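Local coordinates for hypothetical protein yiiX (Escherichia coli, PDB 2IF6) that is of unconfirmed function but probably acts as a hydrolase, belonging to the permuted papain-like amidases of the YaeF/YiiX family, at residues Q83-Y94 with V115-L124. Sequence-based numbering, arbitrary orientation. Where two conformers were deposited one is given.
Sequences QQQKLAQTAKRY and VVWKVYQNAL
One face of the Tyr120 ring carries Leu87: its CD2 methyl stands 3.7 Å from the ring centroid and only 5° off the normal, a CH-pi contact, while CD1 reaches the phenol end, 3.8 Å from Tyr120 CZ. At an edge of this ring, in its plane, lies the carbonyl oxygen of Val116. The Tyr94 ring is met obliquely by Val115 CG2, Lys118 CB and Val119 CG2, with Asn122 ND2 near its plane at the hydroxyl edge. That amide nitrogen donates a bent bond to Lys118 O at 2.9 Å, entering from the face opposite to Asn122 N. Asn122 CB lies at the edge of the Arg93 guanidinium, near its plane.

Leu87 is a knob in the hole formed by Val119, Tyr120, Ala123 and Leu124, whose side chain crosses it at about a right angle. Thr90 packs on Ala123, whose CB lies 3.2 Å from Thr90 OG1 and 3.4 Å from Lys86 O. With OG1 anti to the carbonyl carbon (chi1 -61°), the hydroxyl donates a hydrogen bond to Lys86 O (3.0 Å from OG1), on the face opposite to Thr90 N, and CG2 is directed at Val119 O and Asn122 CB. The axes of segments 83-91 and 115-124 approach to 8.5 Å and cross at 122°.

Helices 81-91 and 112-124, the latter starting at Cys112 of a possible, unconfirmed Cys-His-Glu triad, together lie against the antiparallel sheet of the permuted papain-like fold: Met36 of strand 33-40 touches Leu87, Val119 and Tyr120, Phe47 of strand 43-49 touches Ala91, Val115 and Val119, and Tyr120 OH is hydrogen-bonded to Gly8 O.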
loop_
_atom_site.group_PDB
_atom_site.type_symbol
_atom_site.label_atom_id
_atom_site.label_comp_id
_atom_site.label_asym_id
_atom_site.label_seq_id
_atom_site.Cartn_x
_atom_site.Cartn_y
_atom_site.Cartn_z
ATOM N N GLN A 83 19.230 -7.685 0.738
ATOM C CA GLN A 83 17.845 -7.569 0.256
ATOM C C GLN A 83 17.273 -6.193 0.632
ATOM O O GLN A 83 16.728 -5.505 -0.207
ATOM C CB GLN A 83 16.986 -8.687 0.829
ATOM C CG GLN A 83 17.308 -10.052 0.208
ATOM C CD GLN A 83 16.519 -11.165 0.823
ATOM O OE1 GLN A 83 16.532 -11.368 2.045
ATOM N NE2 GLN A 83 15.825 -11.922 -0.023
ATOM N N GLN A 84 17.439 -5.805 1.891
ATOM C CA GLN A 84 17.001 -4.491 2.366
ATOM C C GLN A 84 17.579 -3.317 1.542
ATOM O O GLN A 84 16.842 -2.395 1.176
ATOM C CB GLN A 84 17.313 -4.370 3.860
ATOM C CG GLN A 84 16.517 -5.321 4.752
ATOM C CD GLN A 84 16.943 -5.183 6.227
ATOM O OE1 GLN A 84 17.569 -4.202 6.599
ATOM N NE2 GLN A 84 16.607 -6.150 7.050
ATOM N N GLN A 85 18.889 -3.345 1.266
ATOM C CA GLN A 85 19.570 -2.344 0.432
ATOM C C GLN A 85 19.030 -2.332 -1.006
ATOM O O GLN A 85 19.023 -1.285 -1.663
ATOM C CB GLN A 85 21.089 -2.593 0.377
ATOM C CG GLN A 85 21.823 -2.197 1.668
ATOM C CD GLN A 85 23.270 -2.692 1.770
ATOM O OE1 GLN A 85 23.801 -3.370 0.865
ATOM N NE2 GLN A 85 23.915 -2.354 2.894
ATOM N N LYS A 86 18.595 -3.482 -1.509
ATOM C CA LYS A 86 17.993 -3.487 -2.854
ATOM C C LYS A 86 16.597 -2.841 -2.858
ATOM O O LYS A 86 16.255 -2.096 -3.796
ATOM C CB LYS A 86 17.962 -4.892 -3.451
ATOM C CG LYS A 86 19.335 -5.396 -3.852
ATOM C CD LYS A 86 19.275 -6.851 -4.297
ATOM C CE LYS A 86 20.668 -7.375 -4.652
ATOM N NZ LYS A 86 20.602 -8.775 -5.180
ATOM N N LEU A 87 15.803 -3.106 -1.817
ATOM C CA LEU A 87 14.484 -2.434 -1.686
ATOM C C LEU A 87 14.663 -0.933 -1.565
ATOM O O LEU A 87 13.991 -0.164 -2.267
ATOM C CB LEU A 87 13.700 -2.953 -0.476
ATOM C CG LEU A 87 13.168 -4.384 -0.602
ATOM C CD1 LEU A 87 12.792 -4.854 0.777
ATOM C CD2 LEU A 87 12.010 -4.564 -1.626
ATOM N N ALA A 88 15.574 -0.517 -0.686
ATOM C CA ALA A 88 15.848 0.912 -0.501
ATOM C C ALA A 88 16.251 1.607 -1.815
ATOM O O ALA A 88 15.747 2.692 -2.121
ATOM C CB ALA A 88 16.893 1.110 0.585
ATOM N N GLN A 89 17.156 0.975 -2.573
ATOM C CA GLN A 89 17.678 1.457 -3.870
ATOM C C GLN A 89 16.592 1.622 -4.929
ATOM O O GLN A 89 16.515 2.622 -5.648
ATOM C CB GLN A 89 18.698 0.429 -4.386
ATOM C CG GLN A 89 19.607 0.864 -5.533
ATOM C CD GLN A 89 20.723 -0.160 -5.834
ATOM O OE1 GLN A 89 20.496 -1.386 -5.844
ATOM N NE2 GLN A 89 21.928 0.350 -6.107
ATOM N N THR A 90 15.786 0.579 -5.063
ATOM C CA THR A 90 14.678 0.584 -6.006
ATOM C C THR A 90 13.635 1.616 -5.645
ATOM O O THR A 90 13.112 2.276 -6.526
ATOM C CB THR A 90 14.028 -0.811 -6.063
ATOM O OG1 THR A 90 15.004 -1.741 -6.514
ATOM C CG2 THR A 90 12.847 -0.843 -7.033
ATOM N N ALA A 91 13.331 1.756 -4.345
ATOM C CA ALA A 91 12.321 2.716 -3.911
ATOM C C ALA A 91 12.660 4.104 -4.462
ATOM O O ALA A 91 11.759 4.880 -4.799
ATOM C CB ALA A 91 12.212 2.757 -2.415
ATOM N N LYS A 92 13.958 4.408 -4.549
ATOM C CA LYS A 92 14.409 5.740 -4.986
ATOM C C LYS A 92 13.929 6.115 -6.382
ATOM O O LYS A 92 13.735 7.276 -6.661
ATOM C CB LYS A 92 15.935 5.842 -4.950
ATOM C CG LYS A 92 16.509 5.859 -3.558
ATOM C CD LYS A 92 18.038 5.992 -3.612
ATOM C CE LYS A 92 18.594 6.064 -2.187
ATOM N NZ LYS A 92 20.105 6.048 -2.119
ATOM N N ARG A 93 13.731 5.130 -7.242
ATOM C CA ARG A 93 13.341 5.349 -8.637
ATOM C C ARG A 93 11.913 5.876 -8.784
ATOM O O ARG A 93 11.566 6.402 -9.826
ATOM C CB ARG A 93 13.509 4.061 -9.458
ATOM C CG ARG A 93 14.908 3.408 -9.347
ATOM C CD ARG A 93 14.973 2.037 -10.035
ATOM N NE ARG A 93 14.423 2.057 -11.391
ATOM C CZ ARG A 93 13.654 1.087 -11.895
ATOM N NH1 ARG A 93 13.341 0.015 -11.158
ATOM N NH2 ARG A 93 13.181 1.187 -13.139
ATOM N N TYR A 94 11.093 5.748 -7.738
ATOM C CA TYR A 94 9.674 6.153 -7.787
ATOM C C TYR A 94 9.405 7.471 -7.045
ATOM O O TYR A 94 8.289 8.005 -7.106
ATOM C CB TYR A 94 8.786 5.038 -7.189
ATOM C CG TYR A 94 8.876 3.731 -7.957
ATOM C CD1 TYR A 94 7.970 3.434 -8.966
ATOM C CD2 TYR A 94 9.874 2.805 -7.674
ATOM C CE1 TYR A 94 8.058 2.221 -9.680
ATOM C CE2 TYR A 94 9.995 1.617 -8.397
ATOM C CZ TYR A 94 9.087 1.329 -9.389
ATOM O OH TYR A 94 9.203 0.145 -10.089
ATOM N N VAL A 115 2.873 1.019 -5.606
ATOM C CA VAL A 115 4.309 1.284 -5.468
ATOM C C VAL A 115 5.003 0.253 -4.566
ATOM O O VAL A 115 6.117 -0.160 -4.858
ATOM C CB VAL A 115 4.600 2.740 -5.026
ATOM C CG1 VAL A 115 4.505 2.871 -3.521
ATOM C CG2 VAL A 115 5.984 3.160 -5.499
ATOM N N VAL A 116 4.349 -0.209 -3.501
ATOM C CA VAL A 116 4.978 -1.237 -2.644
ATOM C C VAL A 116 5.162 -2.536 -3.468
ATOM O O VAL A 116 6.224 -3.163 -3.440
ATOM C CB VAL A 116 4.128 -1.462 -1.353
ATOM C CG1 VAL A 116 4.677 -2.643 -0.503
ATOM C CG2 VAL A 116 4.117 -0.166 -0.502
ATOM N N TRP A 117 4.132 -2.889 -4.251
ATOM C CA TRP A 117 4.173 -4.126 -5.046
ATOM C C TRP A 117 5.296 -3.996 -6.052
ATOM O O TRP A 117 6.124 -4.915 -6.194
ATOM C CB TRP A 117 2.834 -4.394 -5.748
ATOM C CG TRP A 117 2.706 -5.802 -6.312
ATOM C CD1 TRP A 117 2.143 -6.887 -5.694
ATOM C CD2 TRP A 117 3.203 -6.272 -7.579
ATOM N NE1 TRP A 117 2.224 -7.995 -6.518
ATOM C CE2 TRP A 117 2.874 -7.647 -7.675
ATOM C CE3 TRP A 117 3.870 -5.656 -8.647
ATOM C CZ2 TRP A 117 3.211 -8.424 -8.799
ATOM C CZ3 TRP A 117 4.194 -6.428 -9.774
ATOM C CH2 TRP A 117 3.864 -7.802 -9.831
ATOM N N LYS A 118 5.357 -2.855 -6.733
ATOM C CA LYS A 118 6.346 -2.661 -7.807
ATOM C C LYS A 118 7.790 -2.629 -7.294
ATOM O O LYS A 118 8.716 -3.133 -7.954
ATOM C CB LYS A 118 6.031 -1.442 -8.660
ATOM C CG LYS A 118 4.901 -1.702 -9.642
ATOM C CD LYS A 118 4.483 -0.452 -10.367
ATOM C CE LYS A 118 3.435 -0.797 -11.464
ATOM N NZ LYS A 118 2.956 0.369 -12.243
ATOM N N VAL A 119 7.987 -2.094 -6.099
ATOM C CA VAL A 119 9.328 -2.055 -5.509
ATOM C C VAL A 119 9.812 -3.486 -5.181
ATOM O O VAL A 119 10.936 -3.860 -5.512
ATOM C CB VAL A 119 9.403 -1.107 -4.286
ATOM C CG1 VAL A 119 10.712 -1.365 -3.500
ATOM C CG2 VAL A 119 9.298 0.391 -4.750
ATOM N N TYR A 120 8.950 -4.306 -4.585
ATOM C CA TYR A 120 9.353 -5.676 -4.231
ATOM C C TYR A 120 9.658 -6.471 -5.482
ATOM O O TYR A 120 10.597 -7.284 -5.513
ATOM C CB TYR A 120 8.272 -6.385 -3.409
ATOM C CG TYR A 120 8.583 -6.370 -1.936
ATOM C CD1 TYR A 120 8.250 -5.275 -1.138
ATOM C CD2 TYR A 120 9.270 -7.421 -1.350
ATOM C CE1 TYR A 120 8.564 -5.267 0.233
ATOM C CE2 TYR A 120 9.611 -7.414 -0.003
ATOM C CZ TYR A 120 9.250 -6.332 0.787
ATOM O OH TYR A 120 9.545 -6.355 2.128
ATOM N N GLN A 121 8.857 -6.235 -6.508
ATOM C CA GLN A 121 8.973 -7.019 -7.727
ATOM C C GLN A 121 10.270 -6.629 -8.403
ATOM O O GLN A 121 11.036 -7.477 -8.822
ATOM C CB GLN A 121 7.756 -6.789 -8.627
ATOM C CG GLN A 121 7.999 -6.895 -10.174
ATOM C CD GLN A 121 8.450 -8.258 -10.637
ATOM O OE1 GLN A 121 9.195 -8.377 -11.631
ATOM N NE2 GLN A 121 8.013 -9.300 -9.939
ATOM N N ASN A 122 10.524 -5.331 -8.496
ATOM C CA ASN A 122 11.691 -4.875 -9.228
ATOM C C ASN A 122 13.007 -5.038 -8.481
ATOM O O ASN A 122 14.034 -5.269 -9.101
ATOM C CB ASN A 122 11.480 -3.460 -9.751
ATOM C CG ASN A 122 10.544 -3.442 -10.955
ATOM O OD1 ASN A 122 10.857 -4.029 -11.996
ATOM N ND2 ASN A 122 9.372 -2.839 -10.800
ATOM N N ALA A 123 12.965 -4.993 -7.156
ATOM C CA ALA A 123 14.178 -5.163 -6.364
ATOM C C ALA A 123 14.563 -6.639 -6.125
ATOM O O ALA A 123 15.747 -7.006 -6.250
ATOM C CB ALA A 123 14.076 -4.414 -5.044
ATOM N N LEU A 124 13.591 -7.471 -5.760
ATOM C CA LEU A 124 13.867 -8.840 -5.303
ATOM C C LEU A 124 13.234 -9.908 -6.208
ATOM O O LEU A 124 13.427 -11.101 -5.970
ATOM C CB LEU A 124 13.350 -9.029 -3.851
ATOM C CG LEU A 124 13.791 -7.999 -2.791
ATOM C CD1 LEU A 124 13.267 -8.370 -1.428
ATOM C CD2 LEU A 124 15.358 -7.892 -2.784
#